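PDB 1L1L: ribonucleoside triphosphate reductase from Lactobacillus leichmannii, which catalyses the adenosylcobalamin-dependent reduction of ribonucleoside triphosphates to 2'-deoxyribonucleoside triphosphates, as a monomeric, allosterically regulated class II ribonucleotide reductase. Local coordinates for residues R33-R37 with L101-T106; V56-I60 with A82-Y86; L62-L66 with Y532-L536; E595-Y599 with S684-A688. One frame throughout, in Å; residues are numbered along the deposited sequence.

Overall arrangement
Interactions 1, 2 and 3 form a chain of contacts in which interaction 2 touches each of the others; 1 and 3 do not touch, their nearest atoms being about 7 Å apart. Interaction 2 is nested inside the chain loop that interaction 1 closes, and Ser104 packs on Gly58 and Asn59 between them. Interaction 3, centred about 15 Å from the centre of interaction 2, meets it through Ile60 and Leu66 and ties this N-terminal helical region to helix 512-536. Interaction 4, at the edge of the four-stranded antiparallel sheet, has its centre about 52 Å from that of interaction 3, across the chain's centre, and about 30 Å from that of interaction 1.

Interaction 1: residues R33-R37 with L101-T106; sequences RTYAR and LWISGT
In the N-terminal region of the reductase, the loop that follows helix 27-32 packs against the C-terminal end of helix 98-103, and Arg37 and Trp102 make the main contact through a cation-pi interaction. Arg37 CZ stands 4.8 Å from the centroid of the six-membered ring of Trp102, over the face, but the guanidinium is tilted 65° from the indole plane rather than stacked flat on it. Of the guanidinium atoms, Arg37 NH1 comes nearest the indole, 3.3 Å from Trp102 CE2; it also donates a bent hydrogen bond of 3.0 Å to Trp102 O (136° at the hydrogen). Closer to its backbone, Arg37 lays CG over the same six-membered ring as a CH-pi contact; the bend at chi3 (68°) then folds the guanidinium back across the indole. Thr106 CG2 covers one face of the guanidinium, 3.3 Å from Arg37 NE. One residue before Trp102, Leu101 CD1 sits over the Tyr35 ring, 4.0 Å from its centroid, while Thr34 CG2 lies on the opposite face. Helix 551-557 also packs on Tyr35. Beyond the helix, a type II turn runs from Ile103 to Thr106, and Ile103 O accepts from both Thr106 N and Thr106 OG1, the latter at 2.6 Å. That hydroxyl also accepts from Gln109 N, so Thr106 is the N-cap of helix 107-110, which this turn links to helix 98-103.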
loop_
_atom_site.group_PDB
_atom_site.type_symbol
_atom_site.label_atom_id
_atom_site.label_comp_id
_atom_site.label_asym_id
_atom_site.label_seq_id
_atom_site.Cartn_x
_atom_site.Cartn_y
_atom_site.Cartn_z
ATOM N N ARG A 33 -9.976 -14.749 6.818
ATOM C CA ARG A 33 -9.144 -14.219 7.875
ATOM C C ARG A 33 -8.613 -12.824 7.566
ATOM O O ARG A 33 -7.799 -12.303 8.322
ATOM C CB ARG A 33 -7.985 -15.183 8.137
ATOM C CG ARG A 33 -7.057 -15.346 6.951
ATOM C CD ARG A 33 -6.007 -16.425 7.201
ATOM N NE ARG A 33 -5.299 -16.221 8.465
ATOM C CZ ARG A 33 -4.089 -16.707 8.727
ATOM N NH1 ARG A 33 -3.448 -17.423 7.810
ATOM N NH2 ARG A 33 -3.521 -16.476 9.905
ATOM N N THR A 34 -9.086 -12.205 6.483
ATOM C CA THR A 34 -8.602 -10.879 6.105
ATOM C C THR A 34 -9.644 -9.804 5.815
ATOM O O THR A 34 -9.479 -8.649 6.217
ATOM C CB THR A 34 -7.710 -10.944 4.851
ATOM O OG1 THR A 34 -6.817 -12.057 4.952
ATOM C CG2 THR A 34 -6.901 -9.647 4.705
ATOM N N TYR A 35 -10.707 -10.164 5.103
ATOM C CA TYR A 35 -11.719 -9.171 4.746
ATOM C C TYR A 35 -13.122 -9.387 5.298
ATOM O O TYR A 35 -13.977 -8.509 5.161
ATOM C CB TYR A 35 -11.797 -9.048 3.224
ATOM C CG TYR A 35 -10.463 -8.796 2.581
ATOM C CD1 TYR A 35 -9.920 -9.723 1.694
ATOM C CD2 TYR A 35 -9.716 -7.652 2.890
ATOM C CE1 TYR A 35 -8.668 -9.528 1.128
ATOM C CE2 TYR A 35 -8.456 -7.446 2.328
ATOM C CZ TYR A 35 -7.941 -8.392 1.447
ATOM O OH TYR A 35 -6.702 -8.219 0.873
ATOM N N ALA A 36 -13.362 -10.538 5.920
ATOM C CA ALA A 36 -14.676 -10.828 6.482
ATOM C C ALA A 36 -14.830 -10.145 7.841
ATOM O O ALA A 36 -14.183 -10.535 8.819
ATOM C CB ALA A 36 -14.870 -12.341 6.623
ATOM N N ARG A 37 -15.677 -9.121 7.906
ATOM C CA ARG A 37 -15.883 -8.412 9.166
ATOM C C ARG A 37 -16.756 -9.228 10.111
ATOM O O ARG A 37 -17.535 -10.082 9.671
ATOM C CB ARG A 37 -16.537 -7.049 8.918
ATOM C CG ARG A 37 -15.708 -6.100 8.066
ATOM C CD ARG A 37 -16.401 -4.751 7.903
ATOM N NE ARG A 37 -16.471 -3.991 9.150
ATOM C CZ ARG A 37 -15.427 -3.408 9.745
ATOM N NH1 ARG A 37 -14.209 -3.490 9.215
ATOM N NH2 ARG A 37 -15.602 -2.737 10.875
ATOM N N LEU A 101 -12.157 -3.612 0.488
ATOM C CA LEU A 101 -12.879 -4.829 0.850
ATOM C C LEU A 101 -13.140 -4.899 2.343
ATOM O O LEU A 101 -14.157 -5.444 2.790
ATOM C CB LEU A 101 -12.125 -6.094 0.409
ATOM C CG LEU A 101 -11.946 -6.360 -1.085
ATOM C CD1 LEU A 101 -11.163 -7.637 -1.302
ATOM C CD2 LEU A 101 -13.330 -6.463 -1.758
ATOM N N TRP A 102 -12.234 -4.327 3.123
ATOM C CA TRP A 102 -12.376 -4.358 4.567
ATOM C C TRP A 102 -13.226 -3.254 5.180
ATOM O O TRP A 102 -13.874 -3.480 6.199
ATOM C CB TRP A 102 -10.975 -4.343 5.219
ATOM C CG TRP A 102 -10.990 -4.269 6.723
ATOM C CD1 TRP A 102 -10.675 -3.183 7.497
ATOM C CD2 TRP A 102 -11.337 -5.322 7.633
ATOM N NE1 TRP A 102 -10.802 -3.499 8.831
ATOM C CE2 TRP A 102 -11.208 -4.804 8.942
ATOM C CE3 TRP A 102 -11.748 -6.655 7.468
ATOM C CZ2 TRP A 102 -11.475 -5.572 10.084
ATOM C CZ3 TRP A 102 -12.015 -7.420 8.609
ATOM C CH2 TRP A 102 -11.876 -6.873 9.898
ATOM N N ILE A 103 -13.251 -2.076 4.560
ATOM C CA ILE A 103 -13.977 -0.955 5.152
ATOM C C ILE A 103 -15.078 -0.287 4.312
ATOM O O ILE A 103 -15.848 0.517 4.829
ATOM C CB ILE A 103 -12.963 0.137 5.604
ATOM C CG1 ILE A 103 -13.442 0.796 6.897
ATOM C CG2 ILE A 103 -12.770 1.176 4.507
ATOM C CD1 ILE A 103 -13.298 -0.092 8.111
ATOM N N SER A 104 -15.149 -0.610 3.029
ATOM C CA SER A 104 -16.152 -0.013 2.153
ATOM C C SER A 104 -17.563 -0.387 2.619
ATOM O O SER A 104 -17.878 -1.569 2.778
ATOM C CB SER A 104 -15.923 -0.489 0.712
ATOM O OG SER A 104 -16.755 0.191 -0.211
ATOM N N GLY A 105 -18.394 0.629 2.853
ATOM C CA GLY A 105 -19.768 0.399 3.272
ATOM C C GLY A 105 -19.969 0.142 4.754
ATOM O O GLY A 105 -21.050 -0.275 5.167
ATOM N N THR A 106 -18.937 0.392 5.556
ATOM C CA THR A 106 -19.022 0.170 6.997
ATOM C C THR A 106 -19.321 1.456 7.755
ATOM O O THR A 106 -19.200 2.552 7.215
ATOM C CB THR A 106 -17.708 -0.406 7.560
ATOM O OG1 THR A 106 -16.649 0.530 7.340
ATOM C CG2 THR A 106 -17.370 -1.712 6.885
#

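Interaction 2: residues V56-I60 with A82-Y86; sequences VEGNI and AERLY
Val56 sets its two methyl groups against Ala82, Leu85 and Tyr86 where helices 48-60 and 72-90 pack obliquely, running in broadly opposite directions. The short segments approach to 9.9 Å between axes, with 140° between their directions. CG1, anti to the backbone N of Val56 (chi1 172°), points at the first turn of the partner segment, 3.8 Å from Ala82 CB, and also reaches Leu85 CB. CG2 takes the other direction and rests on the backbone of Tyr86, 3.8 Å from its CA. One turn farther along, Ile60 CG1 meets Ala82 CB at 4.1 Å, so valine and isoleucine both touch the small alanine methyl, from directions roughly at right angles. No hydrogen bond links the two segments.

The polar groups at the margins find partners outside the two segments. Asn59 directs its amide to helix 436-450, accepting from Arg449 NE and donating to Tyr446 O, and Leu85 packs against the same two residues. The Tyr86 ring lies against helix 9-18, with its hydroxyl hydrogen-bonded to Asp49 O back on helix 48-60. Between the paired helices, Val56 CG1 also presses on the backbone carbonyl of Ala82, 3.3 Å from its O atom.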
loop_
_atom_site.group_PDB
_atom_site.type_symbol
_atom_site.label_atom_id
_atom_site.label_comp_id
_atom_site.label_asym_id
_atom_site.label_seq_id
_atom_site.Cartn_x
_atom_site.Cartn_y
_atom_site.Cartn_z
ATOM N N VAL A 56 -19.844 -2.806 -2.598
ATOM C CA VAL A 56 -20.477 -2.238 -3.783
ATOM C C VAL A 56 -21.415 -1.095 -3.420
ATOM O O VAL A 56 -21.376 -0.032 -4.039
ATOM C CB VAL A 56 -21.278 -3.313 -4.546
ATOM C CG1 VAL A 56 -22.105 -2.666 -5.668
ATOM C CG2 VAL A 56 -20.329 -4.333 -5.128
ATOM N N GLU A 57 -22.267 -1.323 -2.426
ATOM C CA GLU A 57 -23.215 -0.306 -1.982
ATOM C C GLU A 57 -22.481 0.897 -1.424
ATOM O O GLU A 57 -22.882 2.044 -1.633
ATOM C CB GLU A 57 -24.158 -0.876 -0.915
ATOM C CG GLU A 57 -25.425 -1.494 -1.492
ATOM C CD GLU A 57 -26.258 -2.244 -0.465
ATOM O OE1 GLU A 57 -26.401 -1.767 0.683
ATOM O OE2 GLU A 57 -26.791 -3.315 -0.825
ATOM N N GLY A 58 -21.398 0.628 -0.704
ATOM C CA GLY A 58 -20.628 1.712 -0.134
ATOM C C GLY A 58 -20.030 2.617 -1.192
ATOM O O GLY A 58 -19.960 3.827 -0.996
ATOM N N ASN A 59 -19.602 2.046 -2.314
ATOM C CA ASN A 59 -18.988 2.843 -3.374
ATOM C C ASN A 59 -19.999 3.595 -4.237
ATOM O O ASN A 59 -19.819 4.779 -4.529
ATOM C CB ASN A 59 -18.122 1.948 -4.274
ATOM C CG ASN A 59 -17.424 2.723 -5.385
ATOM O OD1 ASN A 59 -17.927 2.824 -6.507
ATOM N ND2 ASN A 59 -16.252 3.273 -5.078
ATOM N N ILE A 60 -21.063 2.905 -4.637
ATOM C CA ILE A 60 -22.075 3.523 -5.497
ATOM C C ILE A 60 -22.725 4.764 -4.870
ATOM O O ILE A 60 -22.968 5.762 -5.555
ATOM C CB ILE A 60 -23.179 2.492 -5.880
ATOM C CG1 ILE A 60 -24.003 3.020 -7.060
ATOM C CG2 ILE A 60 -24.077 2.225 -4.700
ATOM C CD1 ILE A 60 -23.252 3.066 -8.354
ATOM N N ALA A 82 -24.439 -0.874 -10.135
ATOM C CA ALA A 82 -24.033 -1.535 -8.902
ATOM C C ALA A 82 -24.234 -3.042 -9.012
ATOM O O ALA A 82 -23.460 -3.827 -8.462
ATOM C CB ALA A 82 -24.838 -0.988 -7.736
ATOM N N GLU A 83 -25.288 -3.450 -9.718
ATOM C CA GLU A 83 -25.560 -4.866 -9.880
ATOM C C GLU A 83 -24.490 -5.500 -10.758
ATOM O O GLU A 83 -24.082 -6.630 -10.518
ATOM C CB GLU A 83 -26.958 -5.079 -10.488
ATOM C CG GLU A 83 -28.067 -4.486 -9.653
ATOM C CD GLU A 83 -29.449 -4.843 -10.182
ATOM O OE1 GLU A 83 -29.573 -5.019 -11.417
ATOM O OE2 GLU A 83 -30.393 -4.933 -9.361
ATOM N N ARG A 84 -24.032 -4.777 -11.777
ATOM C CA ARG A 84 -22.978 -5.296 -12.649
ATOM C C ARG A 84 -21.693 -5.385 -11.816
ATOM O O ARG A 84 -20.949 -6.367 -11.870
ATOM C CB ARG A 84 -22.728 -4.344 -13.821
ATOM C CG ARG A 84 -23.698 -4.439 -14.985
ATOM C CD ARG A 84 -23.303 -3.414 -16.051
ATOM N NE ARG A 84 -23.721 -2.067 -15.672
ATOM C CZ ARG A 84 -23.278 -0.949 -16.243
ATOM N NH1 ARG A 84 -22.387 -1.006 -17.228
ATOM N NH2 ARG A 84 -23.742 0.226 -15.837
ATOM N N LEU A 85 -21.455 -4.333 -11.046
ATOM C CA LEU A 85 -20.273 -4.255 -10.201
ATOM C C LEU A 85 -20.278 -5.458 -9.263
ATOM O O LEU A 85 -19.289 -6.178 -9.173
ATOM C CB LEU A 85 -20.298 -2.942 -9.424
ATOM C CG LEU A 85 -18.987 -2.343 -8.908
ATOM C CD1 LEU A 85 -17.956 -2.271 -10.024
ATOM C CD2 LEU A 85 -19.277 -0.958 -8.344
ATOM N N TYR A 86 -21.405 -5.695 -8.592
ATOM C CA TYR A 86 -21.502 -6.827 -7.684
ATOM C C TYR A 86 -21.183 -8.140 -8.388
ATOM O O TYR A 86 -20.450 -8.975 -7.852
ATOM C CB TYR A 86 -22.899 -6.905 -7.062
ATOM C CG TYR A 86 -23.042 -8.013 -6.044
ATOM C CD1 TYR A 86 -23.086 -9.353 -6.431
ATOM C CD2 TYR A 86 -23.087 -7.722 -4.685
ATOM C CE1 TYR A 86 -23.163 -10.376 -5.483
ATOM C CE2 TYR A 86 -23.167 -8.728 -3.733
ATOM C CZ TYR A 86 -23.200 -10.047 -4.135
ATOM O OH TYR A 86 -23.237 -11.033 -3.180
#

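Interaction 3: residues L62-L66 with Y532-L536; sequences LDPRL and YSKTL
Hydrogen bonding and charge centre on Asp63, which meets Tyr532 of helix 512-536 across the contact. Tyr532 OH donates to Asp63 OD2 at 2.8 Å, approaching from above the carboxylate plane, 42° out of it. Arg65 takes the same carboxylate side-on: NE reaches OD1 of Asp63 at 3.1 Å, and NH2 forms a salt bridge of 2.9 Å with OD2, both nearly straight and in the guanidinium plane. NH2 and the tyrosine hydroxyl come to OD2 from opposite faces of the carboxylate. A third Arg65 nitrogen, its backbone N, meets OD1 nearly along the C-O axis and closes an Asx turn, so within the two segments each Asp63 oxygen accepts from two donors. The bend of Arg65 at chi3 (-64°) brings its guanidinium back to the aspartate two residues earlier. Such pairing would be expected to stabilise the charged carboxylate.

Among nonpolar contacts, Leu536 CD2 packs against Pro64 CG at 3.8 Å and lies 3.4 Å from Arg65 NE, while the other methyl of Leu536, CD1, lies over the centre of the Tyr532 ring.

The contact joins the loop between helices 48-60 and 72-90 to the C-terminal end of helix 512-536. Helix 436-450 also contributes: Arg449 NH1 is hydrogen-bonded to Tyr532 OH and Arg445 makes a cation-pi interaction with its ring. Leu78 of helix 72-90 packs on Asp63 and Arg65.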
loop_
_atom_site.group_PDB
_atom_site.type_symbol
_atom_site.label_atom_id
_atom_site.label_comp_id
_atom_site.label_asym_id
_atom_site.label_seq_id
_atom_site.Cartn_x
_atom_site.Cartn_y
_atom_site.Cartn_z
ATOM N N LEU A 62 -21.582 7.015 -3.315
ATOM C CA LEU A 62 -20.653 8.130 -3.231
ATOM C C LEU A 62 -20.885 9.080 -4.402
ATOM O O LEU A 62 -20.501 10.252 -4.335
ATOM C CB LEU A 62 -19.202 7.636 -3.253
ATOM C CG LEU A 62 -18.650 7.046 -1.953
ATOM C CD1 LEU A 62 -17.206 6.584 -2.189
ATOM C CD2 LEU A 62 -18.702 8.094 -0.844
ATOM N N ASP A 63 -21.503 8.578 -5.472
ATOM C CA ASP A 63 -21.774 9.412 -6.641
ATOM C C ASP A 63 -22.377 10.719 -6.127
ATOM O O ASP A 63 -23.386 10.717 -5.426
ATOM C CB ASP A 63 -22.743 8.717 -7.611
ATOM C CG ASP A 63 -22.871 9.461 -8.934
ATOM O OD1 ASP A 63 -23.234 10.656 -8.911
ATOM O OD2 ASP A 63 -22.600 8.860 -9.994
ATOM N N PRO A 64 -21.749 11.852 -6.461
ATOM C CA PRO A 64 -22.206 13.176 -6.029
ATOM C C PRO A 64 -23.614 13.586 -6.482
ATOM O O PRO A 64 -24.278 14.366 -5.801
ATOM C CB PRO A 64 -21.126 14.098 -6.582
ATOM C CG PRO A 64 -20.750 13.424 -7.853
ATOM C CD PRO A 64 -20.658 11.972 -7.446
ATOM N N ARG A 65 -24.055 13.071 -7.625
ATOM C CA ARG A 65 -25.379 13.403 -8.148
ATOM C C ARG A 65 -26.464 12.971 -7.170
ATOM O O ARG A 65 -27.507 13.614 -7.064
ATOM C CB ARG A 65 -25.592 12.729 -9.504
ATOM C CG ARG A 65 -24.806 13.360 -10.629
ATOM C CD ARG A 65 -24.938 12.559 -11.902
ATOM N NE ARG A 65 -24.369 11.219 -11.774
ATOM C CZ ARG A 65 -24.398 10.305 -12.736
ATOM N NH1 ARG A 65 -24.973 10.580 -13.901
ATOM N NH2 ARG A 65 -23.849 9.117 -12.543
ATOM N N LEU A 66 -26.208 11.882 -6.449
ATOM C CA LEU A 66 -27.158 11.365 -5.469
ATOM C C LEU A 66 -27.352 12.347 -4.317
ATOM O O LEU A 66 -28.157 12.111 -3.417
ATOM C CB LEU A 66 -26.673 10.023 -4.910
ATOM C CG LEU A 66 -26.632 8.818 -5.852
ATOM C CD1 LEU A 66 -25.914 7.655 -5.156
ATOM C CD2 LEU A 66 -28.051 8.423 -6.253
ATOM N N TYR A 532 -17.624 9.878 -17.963
ATOM C CA TYR A 532 -18.084 10.023 -16.582
ATOM C C TYR A 532 -17.738 11.390 -16.008
ATOM O O TYR A 532 -18.439 11.903 -15.138
ATOM C CB TYR A 532 -17.482 8.917 -15.702
ATOM C CG TYR A 532 -18.215 8.655 -14.394
ATOM C CD1 TYR A 532 -19.570 8.960 -14.244
ATOM C CD2 TYR A 532 -17.564 8.040 -13.323
ATOM C CE1 TYR A 532 -20.254 8.655 -13.061
ATOM C CE2 TYR A 532 -18.238 7.729 -12.143
ATOM C CZ TYR A 532 -19.579 8.039 -12.016
ATOM O OH TYR A 532 -20.236 7.730 -10.847
ATOM N N SER A 533 -16.646 11.971 -16.489
ATOM C CA SER A 533 -16.226 13.286 -16.021
ATOM C C SER A 533 -17.242 14.310 -16.522
ATOM O O SER A 533 -17.600 15.245 -15.814
ATOM C CB SER A 533 -14.828 13.616 -16.554
ATOM O OG SER A 533 -13.876 12.696 -16.047
ATOM N N LYS A 534 -17.708 14.115 -17.749
ATOM C CA LYS A 534 -18.701 15.002 -18.338
ATOM C C LYS A 534 -19.983 14.938 -17.505
ATOM O O LYS A 534 -20.457 15.953 -16.991
ATOM C CB LYS A 534 -18.986 14.576 -19.782
ATOM C CG LYS A 534 -20.166 15.299 -20.433
ATOM C CD LYS A 534 -19.996 16.806 -20.334
ATOM C CE LYS A 534 -21.171 17.566 -20.937
ATOM N NZ LYS A 534 -20.994 19.031 -20.732
ATOM N N THR A 535 -20.527 13.733 -17.364
ATOM C CA THR A 535 -21.750 13.510 -16.604
ATOM C C THR A 535 -21.720 14.139 -15.213
ATOM O O THR A 535 -22.686 14.773 -14.787
ATOM C CB THR A 535 -22.022 12.005 -16.435
ATOM O OG1 THR A 535 -22.278 11.410 -17.712
ATOM C CG2 THR A 535 -23.200 11.790 -15.536
ATOM N N LEU A 536 -20.614 13.948 -14.502
ATOM C CA LEU A 536 -20.472 14.486 -13.156
ATOM C C LEU A 536 -20.085 15.957 -13.159
ATOM O O LEU A 536 -20.344 16.680 -12.195
ATOM C CB LEU A 536 -19.422 13.688 -12.382
ATOM C CG LEU A 536 -19.771 12.226 -12.122
ATOM C CD1 LEU A 536 -18.674 11.590 -11.280
ATOM C CD2 LEU A 536 -21.107 12.146 -11.401
#

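Interaction 4: residues E595-Y599 with S684-A688; sequences EADIY and SLQQA
Gln687 extends its side chain toward residues 595-599, and its flat amide bridges their backbone with both ends. NE2 donates to Ala596 O at 3.2 Å along an almost straight line (169°), the acceptor lying in the amide plane, while OE1 accepts from Ile598 N at the same length. With CG anti to its backbone N (chi1 -166°) and the chain extended beyond, Gln687 reaches the polypeptide on either side of Asp597. Glu595 comes from the opposite direction, its carboxylate plane turned 61° from the amide and its OE1 2.9 Å from Gln687 NE2; its other oxygen is salt-bridged to Arg574.

The side chains of Ile598 and Tyr599 slide past that of Gln687 in the opposite direction. Ile598 CD1 touches Gln687 CB at 3.6 Å. The Tyr599 ring stands at nearly a right angle to the amide, and Gln687 O lies at the ring edge. Tyr599 OH accepts from Gln687 N at 3.2 Å, and Ile598 CG1 sits over the centre of the ring.

Asp597 OD1 takes Tyr599 N at 3.1 Å, shaping an Asx turn that follows the strand holding Glu595, an edge strand of the four-stranded antiparallel sheet.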
loop_
_atom_site.group_PDB
_atom_site.type_symbol
_atom_site.label_atom_id
_atom_site.label_comp_id
_atom_site.label_asym_id
_atom_site.label_seq_id
_atom_site.Cartn_x
_atom_site.Cartn_y
_atom_site.Cartn_z
ATOM N N GLU A 595 1.216 -29.165 10.028
ATOM C CA GLU A 595 2.393 -29.439 10.841
ATOM C C GLU A 595 2.650 -28.214 11.703
ATOM O O GLU A 595 2.266 -27.101 11.341
ATOM C CB GLU A 595 3.607 -29.679 9.936
ATOM C CG GLU A 595 4.072 -28.401 9.239
ATOM C CD GLU A 595 5.049 -28.641 8.109
ATOM O OE1 GLU A 595 6.105 -29.284 8.348
ATOM O OE2 GLU A 595 4.763 -28.173 6.977
ATOM N N ALA A 596 3.289 -28.416 12.849
ATOM C CA ALA A 596 3.603 -27.287 13.711
ATOM C C ALA A 596 4.632 -26.436 12.959
ATOM O O ALA A 596 5.542 -26.965 12.325
ATOM C CB ALA A 596 4.176 -27.787 15.037
ATOM N N ASP A 597 4.464 -25.120 13.004
ATOM C CA ASP A 597 5.380 -24.201 12.328
ATOM C C ASP A 597 6.634 -24.114 13.200
ATOM O O ASP A 597 6.536 -23.954 14.409
ATOM C CB ASP A 597 4.696 -22.838 12.180
ATOM C CG ASP A 597 5.642 -21.727 11.773
ATOM O OD1 ASP A 597 6.573 -21.951 10.970
ATOM O OD2 ASP A 597 5.428 -20.602 12.260
ATOM N N ILE A 598 7.801 -24.243 12.587
ATOM C CA ILE A 598 9.058 -24.197 13.345
ATOM C C ILE A 598 9.606 -22.793 13.563
ATOM O O ILE A 598 10.510 -22.595 14.382
ATOM C CB ILE A 598 10.165 -25.038 12.657
ATOM C CG1 ILE A 598 10.499 -24.452 11.280
ATOM C CG2 ILE A 598 9.724 -26.484 12.544
ATOM C CD1 ILE A 598 11.431 -25.311 10.444
ATOM N N TYR A 599 9.072 -21.819 12.835
ATOM C CA TYR A 599 9.546 -20.439 12.945
ATOM C C TYR A 599 8.762 -19.567 13.919
ATOM O O TYR A 599 9.210 -18.475 14.280
ATOM C CB TYR A 599 9.541 -19.768 11.567
ATOM C CG TYR A 599 10.330 -20.515 10.527
ATOM C CD1 TYR A 599 11.700 -20.748 10.695
ATOM C CD2 TYR A 599 9.705 -21.040 9.398
ATOM C CE1 TYR A 599 12.416 -21.485 9.778
ATOM C CE2 TYR A 599 10.408 -21.778 8.470
ATOM C CZ TYR A 599 11.766 -22.006 8.661
ATOM O OH TYR A 599 12.449 -22.775 7.757
ATOM N N SER A 684 17.800 -21.603 1.261
ATOM C CA SER A 684 17.231 -22.927 1.483
ATOM C C SER A 684 16.506 -22.924 2.820
ATOM O O SER A 684 17.144 -22.921 3.868
ATOM C CB SER A 684 18.334 -23.990 1.505
ATOM O OG SER A 684 17.798 -25.293 1.676
ATOM N N LEU A 685 15.178 -22.897 2.788
ATOM C CA LEU A 685 14.403 -22.911 4.024
ATOM C C LEU A 685 13.944 -24.332 4.286
ATOM O O LEU A 685 13.425 -24.999 3.394
ATOM C CB LEU A 685 13.198 -21.976 3.924
ATOM C CG LEU A 685 13.464 -20.476 4.057
ATOM C CD1 LEU A 685 12.175 -19.698 3.840
ATOM C CD2 LEU A 685 14.022 -20.185 5.435
ATOM N N GLN A 686 14.149 -24.801 5.509
ATOM C CA GLN A 686 13.762 -26.153 5.882
ATOM C C GLN A 686 12.250 -26.370 5.766
ATOM O O GLN A 686 11.803 -27.448 5.372
ATOM C CB GLN A 686 14.238 -26.446 7.303
ATOM C CG GLN A 686 13.917 -27.838 7.808
ATOM C CD GLN A 686 14.926 -28.318 8.849
ATOM O OE1 GLN A 686 15.366 -27.548 9.695
ATOM N NE2 GLN A 686 15.280 -29.598 8.792
ATOM N N GLN A 687 11.475 -25.351 6.113
ATOM C CA GLN A 687 10.016 -25.425 6.023
ATOM C C GLN A 687 9.562 -24.247 5.158
ATOM O O GLN A 687 8.941 -23.300 5.640
ATOM C CB GLN A 687 9.399 -25.336 7.425
ATOM C CG GLN A 687 7.930 -25.739 7.499
ATOM C CD GLN A 687 7.371 -25.649 8.908
ATOM O OE1 GLN A 687 7.206 -24.561 9.460
ATOM N NE2 GLN A 687 7.083 -26.799 9.502
ATOM N N ALA A 688 9.880 -24.326 3.870
ATOM C CA ALA A 688 9.572 -23.271 2.905
ATOM C C ALA A 688 8.108 -22.884 2.741
ATOM O O ALA A 688 7.238 -23.748 2.633
ATOM C CB ALA A 688 10.140 -23.656 1.540
#